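PDB 3AF6: transcription termination factor FttA from Pyrococcus horikoshii, which probably terminates transcription by cutting nascent RNA as a zinc-dependent nuclease of the metallo-beta-lactamase superfamily. Local coordinates for residues T365-F370 / V390-Y395; K369-R374 / R597-N602; L386-M391 / R613-H618. All coordinates share one frame; numbering follows the deposited sequence.

Contact 1 of 3, residues T365-F370 / V390-Y395; sequences TGDFKF and VMESTY. With ZN (zinc ion), chain J.
Thr365 and Met391 bring their CA atoms to 4.9 Å where the chain leaving strand 360-364 still runs beside strand 388-392, and a nearly straight bond from Thr365 N to Val390 O (2.8 Å, 168° at the hydrogen) marks the last backbone link before the loop departs. Thr365 CG2 then lies against the backbone of Met391 and Glu392. Glu392 does most of the side-chain work. With CG between its own N and carbonyl carbon (chi1 68°) and a bend at chi2, its methylenes pass Gly366 O and bring the carboxylate to the backbone of Asp367 and Phe368. There Glu392 OE2 accepts Phe368 N at 3.0 Å through its anti lone pair and also bonds His594 ND1, while OE1 takes both N and OG1 of Thr394. The carboxylate is gripped at both oxygens, which would restrain its rotation. Asp367 crosses it at about a right angle, the two acid planes 49° apart; OD2 stands 3.3 Å from Glu392 OE2 without bonding it, and OD1 reaches a zinc ion at 2.5 Å. Asp260, His261 and His618 share that metal, and Asp367 also serves the second zinc; Glu392 is thus placed as a probable second-shell support for the loop that carries Asp367. Phe368 receives Met391 CE at its ring edge, CZ to CE 3.9 Å. Beyond them, helix 597-606 closes this apolar side, Leu600 against Phe368 and Val604 against Met391.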
loop_
_atom_site.group_PDB
_atom_site.type_symbol
_atom_site.label_atom_id
_atom_site.label_comp_id
_atom_site.label_asym_id
_atom_site.label_seq_id
_atom_site.Cartn_x
_atom_site.Cartn_y
_atom_site.Cartn_z
ATOM N N THR A 365 -2.211 -8.653 10.502
ATOM C CA THR A 365 -0.907 -8.596 9.900
ATOM C C THR A 365 -0.746 -8.289 8.408
ATOM O O THR A 365 0.229 -7.643 8.012
ATOM C CB THR A 365 -0.212 -9.896 10.231
ATOM O OG1 THR A 365 0.984 -9.609 10.947
ATOM C CG2 THR A 365 0.087 -10.676 9.006
ATOM N N GLY A 366 -1.688 -8.723 7.577
ATOM C CA GLY A 366 -1.522 -8.503 6.153
ATOM C C GLY A 366 -0.286 -9.328 5.817
ATOM O O GLY A 366 -0.045 -10.369 6.429
ATOM N N ASP A 367 0.508 -8.902 4.848
ATOM C CA ASP A 367 1.712 -9.658 4.555
ATOM C C ASP A 367 2.818 -8.934 5.298
ATOM O O ASP A 367 2.841 -7.696 5.331
ATOM C CB ASP A 367 1.987 -9.674 3.056
ATOM C CG ASP A 367 1.101 -10.650 2.312
ATOM O OD1 ASP A 367 0.930 -10.472 1.095
ATOM O OD2 ASP A 367 0.584 -11.602 2.933
ATOM N N PHE A 368 3.719 -9.694 5.914
ATOM C CA PHE A 368 4.811 -9.083 6.654
ATOM C C PHE A 368 6.100 -9.871 6.607
ATOM O O PHE A 368 6.117 -11.063 6.326
ATOM C CB PHE A 368 4.416 -8.838 8.120
ATOM C CG PHE A 368 4.400 -10.082 8.978
ATOM C CD1 PHE A 368 3.316 -10.964 8.938
ATOM C CD2 PHE A 368 5.455 -10.347 9.862
ATOM C CE1 PHE A 368 3.273 -12.078 9.762
ATOM C CE2 PHE A 368 5.423 -11.468 10.697
ATOM C CZ PHE A 368 4.328 -12.334 10.649
ATOM N N LYS A 369 7.186 -9.173 6.888
ATOM C CA LYS A 369 8.514 -9.767 6.893
ATOM C C LYS A 369 9.080 -9.422 8.282
ATOM O O LYS A 369 8.908 -8.299 8.760
ATOM C CB LYS A 369 9.338 -9.142 5.753
ATOM C CG LYS A 369 10.689 -9.786 5.480
ATOM C CD LYS A 369 10.592 -11.211 4.953
ATOM C CE LYS A 369 11.983 -11.852 4.944
ATOM N NZ LYS A 369 12.032 -13.198 4.326
ATOM N N PHE A 370 9.729 -10.372 8.947
ATOM C CA PHE A 370 10.242 -10.068 10.286
ATOM C C PHE A 370 11.768 -10.093 10.454
ATOM O O PHE A 370 12.292 -10.514 11.485
ATOM C CB PHE A 370 9.568 -10.976 11.323
ATOM C CG PHE A 370 9.584 -10.420 12.727
ATOM C CD1 PHE A 370 9.324 -9.065 12.958
ATOM C CD2 PHE A 370 9.839 -11.257 13.821
ATOM C CE1 PHE A 370 9.318 -8.550 14.255
ATOM C CE2 PHE A 370 9.837 -10.756 15.119
ATOM C CZ PHE A 370 9.574 -9.396 15.342
ATOM N N VAL A 390 -4.367 -11.690 13.972
ATOM C CA VAL A 390 -4.699 -12.398 12.732
ATOM C C VAL A 390 -3.421 -12.259 11.927
ATOM O O VAL A 390 -3.021 -11.137 11.628
ATOM C CB VAL A 390 -5.861 -11.709 11.954
ATOM C CG1 VAL A 390 -6.215 -12.524 10.727
ATOM C CG2 VAL A 390 -7.074 -11.537 12.855
ATOM N N MET A 391 -2.781 -13.378 11.587
ATOM C CA MET A 391 -1.518 -13.324 10.854
ATOM C C MET A 391 -1.487 -14.158 9.577
ATOM O O MET A 391 -2.215 -15.138 9.450
ATOM C CB MET A 391 -0.363 -13.753 11.777
ATOM C CG MET A 391 -0.356 -15.239 12.147
ATOM S SD MET A 391 0.921 -15.704 13.366
ATOM C CE MET A 391 2.416 -15.151 12.557
ATOM N N GLU A 392 -0.627 -13.776 8.634
ATOM C CA GLU A 392 -0.512 -14.500 7.376
ATOM C C GLU A 392 0.226 -15.838 7.560
ATOM O O GLU A 392 0.893 -16.051 8.568
ATOM C CB GLU A 392 0.188 -13.631 6.328
ATOM C CG GLU A 392 1.649 -13.355 6.592
ATOM C CD GLU A 392 2.502 -13.490 5.331
ATOM O OE1 GLU A 392 2.574 -14.610 4.788
ATOM O OE2 GLU A 392 3.101 -12.481 4.887
ATOM N N SER A 393 0.098 -16.737 6.587
ATOM C CA SER A 393 0.733 -18.048 6.668
ATOM C C SER A 393 1.322 -18.516 5.339
ATOM O O SER A 393 1.465 -19.719 5.121
ATOM C CB SER A 393 -0.285 -19.099 7.124
ATOM O OG SER A 393 -1.180 -18.576 8.093
ATOM N N THR A 394 1.657 -17.588 4.452
ATOM C CA THR A 394 2.211 -17.964 3.159
ATOM C C THR A 394 3.288 -19.043 3.286
ATOM O O THR A 394 3.350 -19.965 2.474
ATOM C CB THR A 394 2.820 -16.758 2.434
ATOM O OG1 THR A 394 1.946 -15.632 2.547
ATOM C CG2 THR A 394 3.004 -17.081 0.963
ATOM N N TYR A 395 4.146 -18.931 4.295
ATOM C CA TYR A 395 5.190 -19.931 4.491
ATOM C C TYR A 395 4.990 -20.590 5.857
ATOM O O TYR A 395 5.951 -20.909 6.565
ATOM C CB TYR A 395 6.573 -19.284 4.392
ATOM C CG TYR A 395 6.963 -18.903 2.978
ATOM C CD1 TYR A 395 6.379 -17.809 2.340
ATOM C CD2 TYR A 395 7.887 -19.668 2.254
ATOM C CE1 TYR A 395 6.705 -17.489 1.017
ATOM C CE2 TYR A 395 8.210 -19.361 0.938
ATOM C CZ TYR A 395 7.618 -18.273 0.324
ATOM O OH TYR A 395 7.925 -17.967 -0.987
HETATM ZN ZN ZN J . -1.067 -11.112 -0.319
#

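Contact 2 of 3, residues K369-R374 / R597-N602; sequences KFIPTR and RRELMN
Glu599, Phe370 and Asn602 bury most of the surface here, and Glu599 joins the loop to the helix through both carboxylate oxygens. CG lies anti to the carbonyl carbon (chi1 -63°) and the extended chain beyond it carries the carboxylate across to the loop. Glu599 OE1 accepts Phe370 N at 2.8 Å, met nearly along the C-O bond though the angle at the hydrogen is only 144°. Glu599 OE2 uses its syn lone pair for Lys369 NZ, a 2.7 Å salt bridge. The lysine's CB starts away from the helix, and a bend at chi2 (66°) turns the chain back to the acid; NZ bonds His594 O as well, which gives the ammonium two acceptors. Ile371 crosses Glu599 at about a right angle, CG2 lying 3.6 Å from OE1 and CD1 3.7 Å from OE2, so one flank of the carboxylate is apolar. Phe370 starts toward the helix, and its ring lies obliquely against the side chain of Asn602, about one turn after Glu599, and against the helix backbone, with Phe370 CD2 4.1 Å from Glu599 O. One side-chain salt bridge and one side-chain-to-backbone bond thus tie the N-terminal to the C-terminal portion of the metallo-beta-lactamase domain. Around them, Tyr603 of the same helix meets Phe370 edge-to-face, Arg405 of helix 405-420 touches Ile371, and Leu600 and Met601 rest on helix 621-635.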
loop_
_atom_site.group_PDB
_atom_site.type_symbol
_atom_site.label_atom_id
_atom_site.label_comp_id
_atom_site.label_asym_id
_atom_site.label_seq_id
_atom_site.Cartn_x
_atom_site.Cartn_y
_atom_site.Cartn_z
ATOM N N LYS A 369 7.186 -9.173 6.888
ATOM C CA LYS A 369 8.514 -9.767 6.893
ATOM C C LYS A 369 9.080 -9.422 8.282
ATOM O O LYS A 369 8.908 -8.299 8.760
ATOM C CB LYS A 369 9.338 -9.142 5.753
ATOM C CG LYS A 369 10.689 -9.786 5.480
ATOM C CD LYS A 369 10.592 -11.211 4.953
ATOM C CE LYS A 369 11.983 -11.852 4.944
ATOM N NZ LYS A 369 12.032 -13.198 4.326
ATOM N N PHE A 370 9.729 -10.372 8.947
ATOM C CA PHE A 370 10.242 -10.068 10.286
ATOM C C PHE A 370 11.768 -10.093 10.454
ATOM O O PHE A 370 12.292 -10.514 11.485
ATOM C CB PHE A 370 9.568 -10.976 11.323
ATOM C CG PHE A 370 9.584 -10.420 12.727
ATOM C CD1 PHE A 370 9.324 -9.065 12.958
ATOM C CD2 PHE A 370 9.839 -11.257 13.821
ATOM C CE1 PHE A 370 9.318 -8.550 14.255
ATOM C CE2 PHE A 370 9.837 -10.756 15.119
ATOM C CZ PHE A 370 9.574 -9.396 15.342
ATOM N N ILE A 371 12.466 -9.659 9.409
ATOM C CA ILE A 371 13.916 -9.528 9.407
ATOM C C ILE A 371 14.147 -8.353 8.467
ATOM O O ILE A 371 13.252 -7.982 7.711
ATOM C CB ILE A 371 14.667 -10.779 8.862
ATOM C CG1 ILE A 371 14.301 -11.024 7.396
ATOM C CG2 ILE A 371 14.399 -11.977 9.765
ATOM C CD1 ILE A 371 15.006 -12.237 6.775
ATOM N N PRO A 372 15.342 -7.743 8.509
ATOM C CA PRO A 372 15.577 -6.607 7.611
ATOM C C PRO A 372 15.709 -7.006 6.150
ATOM O O PRO A 372 15.948 -8.170 5.827
ATOM C CB PRO A 372 16.874 -6.010 8.144
ATOM C CG PRO A 372 16.892 -6.435 9.577
ATOM C CD PRO A 372 16.431 -7.855 9.491
ATOM N N THR A 373 15.529 -6.025 5.275
ATOM C CA THR A 373 15.679 -6.224 3.836
ATOM C C THR A 373 16.258 -4.911 3.331
ATOM O O THR A 373 16.330 -3.935 4.076
ATOM C CB THR A 373 14.327 -6.505 3.106
ATOM O OG1 THR A 373 13.390 -5.453 3.400
ATOM C CG2 THR A 373 13.758 -7.862 3.510
ATOM N N ARG A 374 16.661 -4.888 2.069
ATOM C CA ARG A 374 17.249 -3.697 1.480
ATOM C C ARG A 374 16.360 -2.470 1.613
ATOM O O ARG A 374 16.827 -1.378 1.920
ATOM C CB ARG A 374 17.526 -3.952 0.008
ATOM C CG ARG A 374 18.526 -5.051 -0.259
ATOM C CD ARG A 374 19.929 -4.475 -0.274
ATOM N NE ARG A 374 20.887 -5.348 -0.947
ATOM C CZ ARG A 374 22.009 -4.913 -1.509
ATOM N NH1 ARG A 374 22.310 -3.617 -1.481
ATOM N NH2 ARG A 374 22.834 -5.774 -2.090
ATOM N N ARG A 597 8.791 -19.687 7.607
ATOM C CA ARG A 597 8.331 -20.438 8.775
ATOM C C ARG A 597 8.968 -19.953 10.068
ATOM O O ARG A 597 8.264 -19.564 11.004
ATOM C CB ARG A 597 8.587 -21.946 8.584
ATOM C CG ARG A 597 8.485 -22.808 9.864
ATOM C CD ARG A 597 7.207 -22.547 10.647
ATOM N NE ARG A 597 6.302 -23.693 10.652
ATOM C CZ ARG A 597 6.148 -24.538 11.671
ATOM N NH1 ARG A 597 5.296 -25.545 11.572
ATOM N NH2 ARG A 597 6.834 -24.377 12.793
ATOM N N ARG A 598 10.298 -19.966 10.115
ATOM C CA ARG A 598 11.032 -19.526 11.294
ATOM C C ARG A 598 10.646 -18.095 11.708
ATOM O O ARG A 598 10.436 -17.821 12.886
ATOM C CB ARG A 598 12.535 -19.612 11.008
ATOM C CG ARG A 598 13.458 -19.288 12.172
ATOM C CD ARG A 598 14.907 -19.316 11.682
ATOM N NE ARG A 598 15.913 -19.104 12.733
ATOM C CZ ARG A 598 15.993 -18.022 13.513
ATOM N NH1 ARG A 598 15.119 -17.024 13.387
ATOM N NH2 ARG A 598 16.975 -17.929 14.409
ATOM N N GLU A 599 10.552 -17.190 10.738
ATOM C CA GLU A 599 10.199 -15.809 11.032
ATOM C C GLU A 599 8.807 -15.689 11.624
ATOM O O GLU A 599 8.588 -14.901 12.547
ATOM C CB GLU A 599 10.255 -14.943 9.769
ATOM C CG GLU A 599 11.603 -14.813 9.137
ATOM C CD GLU A 599 11.579 -13.860 7.962
ATOM O OE1 GLU A 599 11.213 -12.673 8.160
ATOM O OE2 GLU A 599 11.925 -14.296 6.841
ATOM N N LEU A 600 7.859 -16.446 11.076
ATOM C CA LEU A 600 6.496 -16.383 11.576
ATOM C C LEU A 600 6.460 -16.848 13.028
ATOM O O LEU A 600 5.890 -16.178 13.882
ATOM C CB LEU A 600 5.556 -17.235 10.710
ATOM C CG LEU A 600 5.334 -16.829 9.238
ATOM C CD1 LEU A 600 4.588 -17.952 8.535
ATOM C CD2 LEU A 600 4.563 -15.515 9.119
ATOM N N MET A 601 7.083 -17.984 13.316
ATOM C CA MET A 601 7.085 -18.481 14.681
ATOM C C MET A 601 7.757 -17.455 15.574
ATOM O O MET A 601 7.258 -17.130 16.657
ATOM C CB MET A 601 7.820 -19.818 14.773
ATOM C CG MET A 601 7.101 -21.000 14.110
ATOM S SD MET A 601 5.514 -21.515 14.880
ATOM C CE MET A 601 6.080 -22.458 16.297
ATOM N N ASN A 602 8.877 -16.920 15.106
ATOM C CA ASN A 602 9.618 -15.937 15.885
ATOM C C ASN A 602 8.817 -14.661 16.116
ATOM O O ASN A 602 9.021 -13.968 17.108
ATOM C CB ASN A 602 10.944 -15.608 15.197
ATOM C CG ASN A 602 11.755 -14.581 15.961
ATOM O OD1 ASN A 602 12.229 -13.603 15.388
ATOM N ND2 ASN A 602 11.918 -14.796 17.258
#

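Contact 3 of 3, residues L386-M391 / R613-H618; sequences LETLVM and RIITVH. With ZN (zinc ion), chain J.
Leu389 and Ile614 are paired at the middle of two parallel strands, 388-391 and 613-617, whose axes approach to 4.6 Å at an angle of 15°. Five backbone bonds stitch them in the alternating parallel pattern: Arg613 N to Glu387 O, Leu389 N to Arg613 O, Ile615 N to Leu389 O (2.8 Å), Met391 N to Ile615 O, and Val617 N to Met391 O. The side chain of Ile614 can be traced across this seam. Ile614 CB sits 3.9 Å from Leu389 O. Ile614 CG2, anti to the backbone N, lies 3.6 Å from Leu389 O and 3.8 Å from Met391 SD, touching the backbone of Leu389 and the sulfur of Met391. Ile614 CG1 takes the other branch, alongside Leu389 CB at 4.1 Å. Ile614 CD1 continues it in extended fashion (chi2 175°), with Leu389 CD2 as its nearest, looser neighbour across the pair at 4.6 Å. Val604 and Ile631, from two covering helices, complete the packing of this residue. On the other face Thr388 and Arg613 lie side by side, pointing the same way, with Thr388 OG1 bonded to His360. Further along, Val390 CG1 meets Val617 CG2. The next residue, His618, places NE2 2.5 Å from a zinc ion. No charge pair joins the segments: backbone bonds set the register and apolar side chains seal it, which is consistent with the strand pairing helping to position His618.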
loop_
_atom_site.group_PDB
_atom_site.type_symbol
_atom_site.label_atom_id
_atom_site.label_comp_id
_atom_site.label_asym_id
_atom_site.label_seq_id
_atom_site.Cartn_x
_atom_site.Cartn_y
_atom_site.Cartn_z
ATOM N N LEU A 386 -3.150 -5.977 22.900
ATOM C CA LEU A 386 -3.321 -6.955 21.841
ATOM C C LEU A 386 -3.899 -8.273 22.305
ATOM O O LEU A 386 -3.152 -9.143 22.742
ATOM C CB LEU A 386 -1.973 -7.230 21.162
ATOM C CG LEU A 386 -1.967 -8.256 20.017
ATOM C CD1 LEU A 386 -2.938 -7.825 18.919
ATOM C CD2 LEU A 386 -0.558 -8.386 19.456
ATOM N N GLU A 387 -5.215 -8.434 22.192
ATOM C CA GLU A 387 -5.850 -9.689 22.590
ATOM C C GLU A 387 -5.896 -10.696 21.452
ATOM O O GLU A 387 -5.638 -11.879 21.669
ATOM C CB GLU A 387 -7.274 -9.458 23.092
ATOM C CG GLU A 387 -7.349 -8.910 24.497
ATOM C CD GLU A 387 -6.823 -7.497 24.599
ATOM O OE1 GLU A 387 -6.071 -7.224 25.562
ATOM O OE2 GLU A 387 -7.168 -6.660 23.732
ATOM N N THR A 388 -6.214 -10.229 20.241
ATOM C CA THR A 388 -6.312 -11.112 19.076
ATOM C C THR A 388 -5.390 -10.738 17.897
ATOM O O THR A 388 -5.397 -9.596 17.406
ATOM C CB THR A 388 -7.772 -11.170 18.535
ATOM O OG1 THR A 388 -8.663 -11.556 19.584
ATOM C CG2 THR A 388 -7.886 -12.180 17.388
ATOM N N LEU A 389 -4.627 -11.723 17.430
ATOM C CA LEU A 389 -3.722 -11.515 16.311
ATOM C C LEU A 389 -4.096 -12.354 15.090
ATOM O O LEU A 389 -4.140 -13.580 15.161
ATOM C CB LEU A 389 -2.283 -11.849 16.712
ATOM C CG LEU A 389 -1.281 -11.669 15.563
ATOM C CD1 LEU A 389 -1.302 -10.209 15.140
ATOM C CD2 LEU A 389 0.130 -12.084 15.985
ATOM N N VAL A 390 -4.367 -11.690 13.972
ATOM C CA VAL A 390 -4.699 -12.398 12.732
ATOM C C VAL A 390 -3.421 -12.259 11.927
ATOM O O VAL A 390 -3.021 -11.137 11.628
ATOM C CB VAL A 390 -5.861 -11.709 11.954
ATOM C CG1 VAL A 390 -6.215 -12.524 10.727
ATOM C CG2 VAL A 390 -7.074 -11.537 12.855
ATOM N N MET A 391 -2.781 -13.378 11.587
ATOM C CA MET A 391 -1.518 -13.324 10.854
ATOM C C MET A 391 -1.487 -14.158 9.577
ATOM O O MET A 391 -2.215 -15.138 9.450
ATOM C CB MET A 391 -0.363 -13.753 11.777
ATOM C CG MET A 391 -0.356 -15.239 12.147
ATOM S SD MET A 391 0.921 -15.704 13.366
ATOM C CE MET A 391 2.416 -15.151 12.557
ATOM N N ARG A 613 -5.486 -15.104 21.599
ATOM C CA ARG A 613 -5.716 -16.043 20.518
ATOM C C ARG A 613 -5.121 -15.547 19.210
ATOM O O ARG A 613 -5.103 -14.347 18.922
ATOM C CB ARG A 613 -7.220 -16.327 20.355
ATOM C CG ARG A 613 -8.072 -15.158 19.868
ATOM C CD ARG A 613 -9.420 -15.070 20.612
ATOM N NE ARG A 613 -10.550 -15.716 19.931
ATOM C CZ ARG A 613 -10.706 -17.030 19.762
ATOM N NH1 ARG A 613 -9.804 -17.889 20.219
ATOM N NH2 ARG A 613 -11.780 -17.493 19.137
ATOM N N ILE A 614 -4.607 -16.486 18.429
ATOM C CA ILE A 614 -4.028 -16.166 17.138
ATOM C C ILE A 614 -4.830 -16.872 16.039
ATOM O O ILE A 614 -5.198 -18.036 16.166
ATOM C CB ILE A 614 -2.544 -16.586 17.087
ATOM C CG1 ILE A 614 -1.741 -15.716 18.061
ATOM C CG2 ILE A 614 -2.004 -16.463 15.664
ATOM C CD1 ILE A 614 -0.261 -16.116 18.204
ATOM N N ILE A 615 -5.125 -16.148 14.974
ATOM C CA ILE A 615 -5.879 -16.711 13.865
ATOM C C ILE A 615 -4.989 -16.660 12.629
ATOM O O ILE A 615 -4.616 -15.584 12.161
ATOM C CB ILE A 615 -7.187 -15.907 13.627
ATOM C CG1 ILE A 615 -8.044 -15.941 14.899
ATOM C CG2 ILE A 615 -7.962 -16.486 12.462
ATOM C CD1 ILE A 615 -9.241 -15.011 14.860
ATOM N N THR A 616 -4.628 -17.832 12.121
ATOM C CA THR A 616 -3.776 -17.913 10.951
ATOM C C THR A 616 -4.591 -17.924 9.660
ATOM O O THR A 616 -5.565 -18.671 9.521
ATOM C CB THR A 616 -2.904 -19.165 11.009
ATOM O OG1 THR A 616 -3.742 -20.318 11.091
ATOM C CG2 THR A 616 -1.999 -19.115 12.223
ATOM N N VAL A 617 -4.166 -17.094 8.714
ATOM C CA VAL A 617 -4.836 -16.969 7.431
ATOM C C VAL A 617 -3.821 -16.753 6.320
ATOM O O VAL A 617 -2.615 -16.864 6.538
ATOM C CB VAL A 617 -5.798 -15.758 7.428
ATOM C CG1 VAL A 617 -6.846 -15.918 8.519
ATOM C CG2 VAL A 617 -5.009 -14.464 7.623
ATOM N N HIS A 618 -4.331 -16.453 5.126
ATOM C CA HIS A 618 -3.502 -16.167 3.954
ATOM C C HIS A 618 -2.377 -17.187 3.740
ATOM O O HIS A 618 -1.201 -16.877 3.887
ATOM C CB HIS A 618 -2.924 -14.756 4.103
ATOM C CG HIS A 618 -2.277 -14.223 2.864
ATOM N ND1 HIS A 618 -1.116 -14.749 2.340
ATOM C CD2 HIS A 618 -2.609 -13.181 2.065
ATOM C CE1 HIS A 618 -0.758 -14.056 1.275
ATOM N NE2 HIS A 618 -1.646 -13.098 1.087
HETATM ZN ZN ZN J . -1.067 -11.112 -0.319
#

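Overall arrangement
The chain visits these segments in the order 365-370, 369-374, 386-391, 390-395, 597-602, 613-618, with the beta-CASP region lying between the fourth and fifth. Contacts 1 and 2 share Lys369 and Phe370, their centres about 9 Å apart; contacts 1 and 3 share Val390 and Met391 of strand 388-392, about 10 Å apart. Contacts 2 and 3 are about 17 Å apart between centres and are linked by helix 597-606 leading into strand 613-617. Contact 1 is thus the hub: Asp367 of contact 1 and His618 of contact 3 bind the same zinc ion, so the returning C-terminal part completes a sheet and a metal site begun by the N-terminal part.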